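Local coordinates for peroxisomal acyl-CoA oxidase 1A (Solanum lycopersicum, PDB 2FON), which probably oxidises fatty acyl-CoA thioesters to their enoyl forms in peroxisomal beta-oxidation, using a bound FAD cofactor, at residues Val112-Phe117 and Tyr253-Asn258; Met246-Gly251 and Leu432-Val437; Met484-Asp489 and Thr593-Ser598. One frame throughout, in Å; residues are numbered along the deposited sequence.

From the N terminus, the chain leaves helix 102-112, and contact 1 joins the loop that follows to the loop 253-258, closing off a stretch that includes most of the strands of the middle domain. Before contact 1 has closed, contact 2 opens at 246-251 and shuts on helix 429-436, so the two cross; they touch, since Asn-254 OD1 lies 2.7 Å from Lys-247 N. Together they tie the N-terminal and C-alpha1 regions to one loop of the middle domain, near the FAD. Contact 3 follows in series, closing the largely helical run from 484-489 to 593-598, with its centre about 44 Å from that of contact 2.

Contact 1 (Val112-Phe117 and Tyr253-Asn258); sequences VDEPAF and YNSMDN
Ala-116 and Met-256 mark the closest approach of two irregular loops, their CA atoms 4.6 Å apart, and the second loop is turned back by a backbone hydrogen bond from Met-256 N to Tyr-253 O. Across the contact Ser-255 OG donates to Pro-115 O at 2.6 Å, meeting the carbonyl at a C=O...donor angle of 141° and tilted somewhat from its plane. The hydroxyl can reach because it stands between the backbone N and the carbonyl carbon of its own residue (chi1 62°). Pro-115 supplies the apolar half: its CB sits over the centre of the Tyr-253 ring in a CH-pi contact, 4.1 Å from the centroid and 6° off the ring normal, while CG lies near CD1 of the same ring. Tyr-253 belongs to the FAD pocket, and Tyr-423 of the second subunit packs on it too, and this proline joins the N-terminal helical region to the middle domain where the flavin nucleotide binds. Met-256 meets the proline next to the tyrosine ring. Bent at both chi2 and chi3, its chain brings CE to 4.1 Å from Pro-115 CB and to 3.3 Å from Ala-116 O, with SD near Phe-117 N, 3.7 Å away. Glu-114 adds a looser touch, its OE2 passing 3.7 Å from Ser-255 CB; the carboxylate itself is engaged on helix 77-97, with a hydrogen bond to Thr-84 and a salt bridge to Lys-87. At the far end Phe-117 CB comes alongside Asp-257 OD1, and the other carboxylate oxygen accepts from the backbone N atoms of Lys-200 and Val-201.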
# COMPACT_ATOMS: atom_id res chain seq x y z
N VAL B 112 10.42 -22.07 -6.42
CA VAL B 112 10.57 -21.48 -7.74
C VAL B 112 10.04 -20.02 -7.72
O VAL B 112 10.54 -19.16 -8.42
CB VAL B 112 9.84 -22.35 -8.80
CG1 VAL B 112 9.76 -21.62 -10.15
CG2 VAL B 112 10.56 -23.59 -9.01
N ASP B 113 8.99 -19.78 -6.93
CA ASP B 113 8.54 -18.45 -6.54
C ASP B 113 8.10 -17.57 -7.69
O ASP B 113 8.50 -16.44 -7.77
CB ASP B 113 9.62 -17.75 -5.73
CG ASP B 113 9.15 -16.43 -5.08
OD1 ASP B 113 8.00 -16.34 -4.57
OD2 ASP B 113 9.97 -15.50 -5.03
N GLU B 114 7.25 -18.06 -8.57
CA GLU B 114 6.79 -17.29 -9.70
C GLU B 114 5.34 -17.63 -10.01
O GLU B 114 5.04 -18.78 -10.30
CB GLU B 114 7.67 -17.72 -10.88
CG GLU B 114 7.19 -17.33 -12.26
CD GLU B 114 8.36 -17.27 -13.25
OE1 GLU B 114 9.46 -17.81 -12.89
OE2 GLU B 114 8.17 -16.70 -14.39
N PRO B 115 4.43 -16.65 -9.96
CA PRO B 115 3.07 -17.06 -10.30
C PRO B 115 3.03 -17.67 -11.72
O PRO B 115 3.70 -17.16 -12.63
CB PRO B 115 2.28 -15.73 -10.27
CG PRO B 115 3.10 -14.81 -9.40
CD PRO B 115 4.53 -15.20 -9.72
N ALA B 116 2.30 -18.76 -11.91
CA ALA B 116 2.15 -19.38 -13.22
C ALA B 116 0.97 -20.32 -13.16
O ALA B 116 0.55 -20.70 -12.06
CB ALA B 116 3.41 -20.18 -13.56
N PHE B 117 0.48 -20.74 -14.31
CA PHE B 117 -0.66 -21.66 -14.45
C PHE B 117 -0.59 -22.89 -13.53
O PHE B 117 -1.62 -23.28 -12.95
CB PHE B 117 -0.80 -22.13 -15.91
CG PHE B 117 0.32 -22.99 -16.39
CD1 PHE B 117 0.16 -24.40 -16.46
CD2 PHE B 117 1.55 -22.44 -16.74
CE1 PHE B 117 1.19 -25.24 -16.89
CE2 PHE B 117 2.61 -23.30 -17.17
CZ PHE B 117 2.42 -24.69 -17.24
N TYR B 253 2.51 -10.77 -11.12
CA TYR B 253 1.54 -11.72 -11.71
C TYR B 253 1.56 -11.68 -13.21
O TYR B 253 0.87 -12.42 -13.86
CB TYR B 253 0.13 -11.45 -11.23
CG TYR B 253 -0.38 -12.41 -10.25
CD1 TYR B 253 -0.09 -12.27 -8.91
CD2 TYR B 253 -1.19 -13.46 -10.65
CE1 TYR B 253 -0.55 -13.18 -7.96
CE2 TYR B 253 -1.69 -14.37 -9.74
CZ TYR B 253 -1.36 -14.23 -8.39
OH TYR B 253 -1.84 -15.16 -7.47
N ASN B 254 2.38 -10.80 -13.78
CA ASN B 254 2.50 -10.69 -15.23
C ASN B 254 3.03 -11.93 -15.91
O ASN B 254 2.91 -12.09 -17.09
CB ASN B 254 3.25 -9.39 -15.61
CG ASN B 254 2.45 -8.18 -15.19
OD1 ASN B 254 1.34 -7.97 -15.69
ND2 ASN B 254 2.95 -7.44 -14.20
N SER B 255 3.59 -12.83 -15.13
CA SER B 255 4.00 -14.12 -15.62
C SER B 255 2.84 -15.06 -15.58
O SER B 255 2.95 -16.18 -16.03
CB SER B 255 5.09 -14.66 -14.72
OG SER B 255 4.60 -14.84 -13.41
N MET B 256 1.71 -14.64 -15.04
CA MET B 256 0.49 -15.47 -14.97
C MET B 256 -0.45 -15.04 -16.12
O MET B 256 -0.69 -13.81 -16.33
CB MET B 256 -0.19 -15.33 -13.58
CG MET B 256 -1.53 -15.96 -13.44
SD MET B 256 -1.39 -17.75 -13.22
CE MET B 256 -1.04 -17.91 -11.43
N ASP B 257 -0.94 -16.00 -16.88
CA ASP B 257 -1.84 -15.67 -17.98
C ASP B 257 -3.32 -15.64 -17.57
O ASP B 257 -4.05 -16.56 -17.91
CB ASP B 257 -1.64 -16.60 -19.20
CG ASP B 257 -1.65 -18.12 -18.84
OD1 ASP B 257 -0.99 -18.57 -17.85
OD2 ASP B 257 -2.33 -18.87 -19.58
N ASN B 258 -3.74 -14.60 -16.86
CA ASN B 258 -5.11 -14.46 -16.43
C ASN B 258 -6.03 -14.20 -17.65
O ASN B 258 -5.78 -13.34 -18.50
CB ASN B 258 -5.24 -13.33 -15.41
CG ASN B 258 -4.42 -13.58 -14.14
OD1 ASN B 258 -3.23 -13.20 -14.05
ND2 ASN B 258 -5.05 -14.24 -13.15

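Contact 2 (Met246-Gly251 and Leu432-Val437); sequences MKFGNG and LFAVYV
Phe-248 leans from its loop onto helix 429-436 and the residue after it, meeting Phe-433, Ala-434 and Val-437. Its CB points toward the helix, and with CG anti to the backbone N (chi1 -167°) the ring is carried out beyond the loop. At the root of the ring, CG lies 4.4 Å from Ala-434 CB, whose methyl stands over one face. Further out, CD1, on the ring edge, lies 4.4 Å from Val-437 CG1. Closest among the ring atoms is CE1, 3.6 Å from Phe-433 CE2, and the outermost carbon, CZ, stays beside that same atom at 3.9 Å. The two phenyl rings therefore meet rim to rim, with planes at 89° and centroids 5.9 Å apart, neither ring lying over the face of the other. Phe-433 and Val-437 stand one helical turn apart, and both reach the edge of the Phe-248 ring.

The backbone of the loop also comes near. Ala-434 CB is 3.5 Å from Phe-248 O and 3.9 Å from Gly-249 CA. A side chain on Gly-249 would probably run into that methyl, and the backbone angles, with positive phi, are also ones that glycine adopts readily.

Helix 389-417 backs Phe-433 through Ile-411. From the second subunit, Pro-430 packs on Phe-248 and Tyr-423 OH makes a hydrogen bond with Ala-434 O. Apolar and buried, with the side chain of Val-437 about 8 Å from the bound FAD, the arrangement is a loop-on-helix packing that joins the beta-rich middle domain to the helical C-alpha1 domain in the acyl-CoA dehydrogenase-type fold of the oxidases.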
# COMPACT_ATOMS: atom_id res chain seq x y z
N MET B 246 -1.74 -6.22 -18.46
CA MET B 246 -0.77 -6.17 -17.45
C MET B 246 -1.46 -5.90 -16.14
O MET B 246 -2.50 -5.20 -16.08
CB MET B 246 0.24 -5.10 -17.75
CG MET B 246 1.21 -5.55 -18.79
SD MET B 246 2.81 -4.69 -18.59
CE MET B 246 3.50 -5.38 -17.07
N LYS B 247 -0.88 -6.48 -15.11
CA LYS B 247 -1.20 -6.17 -13.77
C LYS B 247 -0.07 -5.44 -13.06
O LYS B 247 1.10 -5.35 -13.53
CB LYS B 247 -1.52 -7.44 -13.01
CG LYS B 247 -2.48 -8.43 -13.67
CD LYS B 247 -1.82 -9.30 -14.68
CE LYS B 247 -2.24 -10.72 -14.53
NZ LYS B 247 -1.75 -11.56 -15.69
N PHE B 248 -0.44 -4.98 -11.88
CA PHE B 248 0.35 -4.24 -10.96
C PHE B 248 1.70 -4.83 -10.79
O PHE B 248 1.79 -6.03 -10.52
CB PHE B 248 -0.41 -4.26 -9.64
CG PHE B 248 0.08 -3.29 -8.60
CD1 PHE B 248 -0.36 -3.39 -7.29
CD2 PHE B 248 0.97 -2.26 -8.91
CE1 PHE B 248 0.06 -2.52 -6.32
CE2 PHE B 248 1.41 -1.37 -7.94
CZ PHE B 248 0.96 -1.51 -6.64
N GLY B 249 2.73 -3.99 -10.88
CA GLY B 249 4.10 -4.41 -10.60
C GLY B 249 4.87 -4.97 -11.79
O GLY B 249 4.29 -5.51 -12.75
N ASN B 250 6.18 -4.78 -11.75
CA ASN B 250 7.13 -5.43 -12.67
C ASN B 250 7.22 -6.97 -12.36
O ASN B 250 7.37 -7.37 -11.21
CB ASN B 250 8.50 -4.73 -12.57
CG ASN B 250 8.40 -3.15 -12.72
OD1 ASN B 250 7.78 -2.61 -13.67
ND2 ASN B 250 9.05 -2.42 -11.80
N GLY B 251 7.11 -7.83 -13.37
CA GLY B 251 7.04 -9.23 -13.08
C GLY B 251 5.74 -9.43 -12.31
O GLY B 251 4.66 -9.22 -12.87
N LEU B 432 7.03 -8.18 -3.93
CA LEU B 432 6.39 -8.96 -2.92
C LEU B 432 5.02 -8.37 -2.56
O LEU B 432 4.15 -9.13 -2.14
CB LEU B 432 7.26 -9.06 -1.70
CG LEU B 432 6.76 -9.95 -0.58
CD1 LEU B 432 6.73 -11.33 -1.11
CD2 LEU B 432 7.70 -9.88 0.65
N PHE B 433 4.85 -7.04 -2.67
CA PHE B 433 3.57 -6.40 -2.43
C PHE B 433 2.62 -6.57 -3.61
O PHE B 433 1.47 -6.92 -3.45
CB PHE B 433 3.79 -4.93 -2.12
CG PHE B 433 2.51 -4.15 -1.98
CD1 PHE B 433 1.73 -4.27 -0.83
CD2 PHE B 433 2.10 -3.31 -2.97
CE1 PHE B 433 0.55 -3.57 -0.69
CE2 PHE B 433 0.90 -2.58 -2.87
CZ PHE B 433 0.13 -2.70 -1.73
N ALA B 434 3.11 -6.29 -4.82
CA ALA B 434 2.34 -6.53 -6.01
C ALA B 434 1.80 -7.95 -6.11
O ALA B 434 0.57 -8.15 -6.33
CB ALA B 434 3.11 -6.16 -7.25
N VAL B 435 2.70 -8.94 -5.98
CA VAL B 435 2.25 -10.34 -5.95
C VAL B 435 1.30 -10.63 -4.77
O VAL B 435 0.43 -11.46 -4.90
CB VAL B 435 3.41 -11.39 -5.73
CG1 VAL B 435 2.80 -12.79 -5.64
CG2 VAL B 435 4.40 -11.37 -6.82
N TYR B 436 1.48 -10.01 -3.63
CA TYR B 436 0.70 -10.45 -2.50
C TYR B 436 -0.73 -9.98 -2.52
O TYR B 436 -1.67 -10.70 -2.15
CB TYR B 436 1.28 -9.99 -1.15
CG TYR B 436 0.51 -10.67 -0.08
CD1 TYR B 436 0.61 -12.06 0.08
CD2 TYR B 436 -0.45 -9.97 0.71
CE1 TYR B 436 -0.14 -12.71 1.01
CE2 TYR B 436 -1.20 -10.62 1.66
CZ TYR B 436 -1.04 -12.00 1.80
OH TYR B 436 -1.76 -12.70 2.74
N VAL B 437 -0.87 -8.73 -2.92
CA VAL B 437 -2.10 -8.00 -2.70
C VAL B 437 -3.43 -8.63 -3.22
O VAL B 437 -4.44 -8.55 -2.52
CB VAL B 437 -1.91 -6.53 -3.01
CG1 VAL B 437 -2.17 -6.27 -4.48
CG2 VAL B 437 -2.80 -5.68 -2.01

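Contact 3 (Met484-Asp489 and Thr593-Ser598)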
# COMPACT_ATOMS: atom_id res chain seq x y z
N MET B 484 -20.00 -8.43 30.10
CA MET B 484 -20.64 -7.11 30.04
C MET B 484 -20.28 -6.23 31.23
O MET B 484 -20.36 -5.00 31.14
CB MET B 484 -22.16 -7.22 30.01
CG MET B 484 -22.76 -7.71 28.72
SD MET B 484 -22.19 -6.67 27.38
CE MET B 484 -23.22 -5.20 27.60
N GLN B 485 -19.91 -6.83 32.35
CA GLN B 485 -19.79 -6.06 33.58
C GLN B 485 -18.42 -6.14 34.29
O GLN B 485 -18.23 -5.53 35.35
CB GLN B 485 -20.94 -6.40 34.53
CG GLN B 485 -21.02 -7.86 34.94
CD GLN B 485 -20.04 -8.25 36.07
OE1 GLN B 485 -20.19 -7.82 37.24
NE2 GLN B 485 -19.08 -9.10 35.73
N CYS B 486 -17.46 -6.88 33.74
CA CYS B 486 -16.15 -6.92 34.38
C CYS B 486 -15.29 -5.66 34.10
O CYS B 486 -15.67 -4.75 33.35
CB CYS B 486 -15.40 -8.24 34.07
SG CYS B 486 -15.28 -8.77 32.31
N ARG B 487 -14.17 -5.59 34.79
CA ARG B 487 -13.26 -4.51 34.67
C ARG B 487 -11.94 -5.26 34.66
O ARG B 487 -11.78 -6.22 35.40
CB ARG B 487 -13.31 -3.60 35.92
CG ARG B 487 -14.67 -2.96 36.23
CD ARG B 487 -14.74 -1.44 36.03
NE ARG B 487 -16.11 -0.98 35.73
CZ ARG B 487 -16.52 -0.58 34.52
NH1 ARG B 487 -15.66 -0.58 33.49
NH2 ARG B 487 -17.78 -0.19 34.31
N SER B 488 -11.01 -4.85 33.81
CA SER B 488 -9.67 -5.37 34.00
C SER B 488 -9.27 -5.13 35.47
O SER B 488 -9.77 -4.23 36.15
CB SER B 488 -8.70 -4.70 33.03
OG SER B 488 -7.36 -4.93 33.43
N ASP B 489 -8.34 -5.94 35.95
CA ASP B 489 -7.78 -5.70 37.27
C ASP B 489 -6.26 -5.48 37.25
O ASP B 489 -5.57 -5.82 38.22
CB ASP B 489 -8.10 -6.87 38.20
CG ASP B 489 -7.59 -8.20 37.66
OD1 ASP B 489 -7.33 -8.27 36.40
OD2 ASP B 489 -7.46 -9.15 38.48
N THR B 593 -16.80 0.78 26.25
CA THR B 593 -17.34 -0.24 27.15
C THR B 593 -17.03 -0.10 28.66
O THR B 593 -17.88 -0.43 29.52
CB THR B 593 -16.66 -1.53 26.82
OG1 THR B 593 -15.52 -1.65 27.70
CG2 THR B 593 -16.21 -1.58 25.31
N GLY B 594 -15.81 0.31 28.99
CA GLY B 594 -15.41 0.50 30.39
C GLY B 594 -14.38 -0.52 30.85
O GLY B 594 -13.79 -0.36 31.93
N TYR B 595 -14.14 -1.56 30.04
CA TYR B 595 -13.34 -2.69 30.51
C TYR B 595 -11.98 -2.33 31.15
O TYR B 595 -11.59 -2.92 32.18
CB TYR B 595 -13.20 -3.80 29.46
CG TYR B 595 -12.40 -4.94 30.02
CD1 TYR B 595 -12.99 -5.89 30.86
CD2 TYR B 595 -11.03 -5.03 29.77
CE1 TYR B 595 -12.23 -6.92 31.41
CE2 TYR B 595 -10.26 -6.04 30.32
CZ TYR B 595 -10.86 -6.99 31.14
OH TYR B 595 -10.05 -7.99 31.67
N ILE B 596 -11.29 -1.35 30.57
CA ILE B 596 -10.05 -0.81 31.15
C ILE B 596 -10.16 0.71 31.40
O ILE B 596 -10.99 1.37 30.78
CB ILE B 596 -8.87 -1.08 30.19
CG1 ILE B 596 -9.07 -0.36 28.87
CG2 ILE B 596 -8.73 -2.58 29.88
CD1 ILE B 596 -7.87 -0.47 27.94
N THR B 597 -9.34 1.26 32.28
CA THR B 597 -9.29 2.72 32.49
C THR B 597 -8.06 3.31 31.84
O THR B 597 -7.24 2.58 31.26
CB THR B 597 -9.19 3.11 33.99
OG1 THR B 597 -7.94 2.65 34.50
CG2 THR B 597 -10.35 2.54 34.83
N SER B 598 -7.89 4.62 31.94
CA SER B 598 -6.74 5.21 31.29
C SER B 598 -5.45 4.67 31.82
O SER B 598 -4.66 4.12 31.05
CB SER B 598 -6.74 6.71 31.35
OG SER B 598 -7.50 7.14 30.25
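The backbone amide of Ser-488 donates to Tyr-595 O while its nitrogen also packs over one face of that residue's ring. The bond from Ser-488 N to Tyr-595 O is 2.6 Å long and nearly straight (166°), approaching nearly along the C=O axis. The same nitrogen stands 3.3 Å above the ring plane, offset toward the rim. The ring gets there because chi1 of Tyr-595 (-178°) sets CG opposite the backbone N, on the carbonyl-carbon side, bringing it against Ser-488.

Ser-488 CB sits by the rim, 3.4 Å from Tyr-595 CE2, and reaches Ile-596 CG2 at 3.8 Å. Cys-486 comes from the edge, its SG 3.7 Å from Tyr-595 CE1; the line from SG to the ring centroid runs 79° off the normal, a sulfur-aromatic contact. An ST turn shapes the facing loop: Tyr-595 N donates to Thr-593 OG1 at 2.7 Å. With an alanine in place of Tyr-595, Glu-504 would probably lose its hydroxyl partner, and Cys-486 and Ser-488 would be left facing a gap.

Far from the flavin, this is loop-to-loop packing in the helical C-terminal part of the fold. The ring rests on Ala-505 and Ala-508 of helix 499-521, Ile-596 packs on helix 587-592, and Thr-597 is at the N-cap position of helix 598-615, where Ser-598 OG makes a hydrogen bond with Gly-592 O of the second subunit.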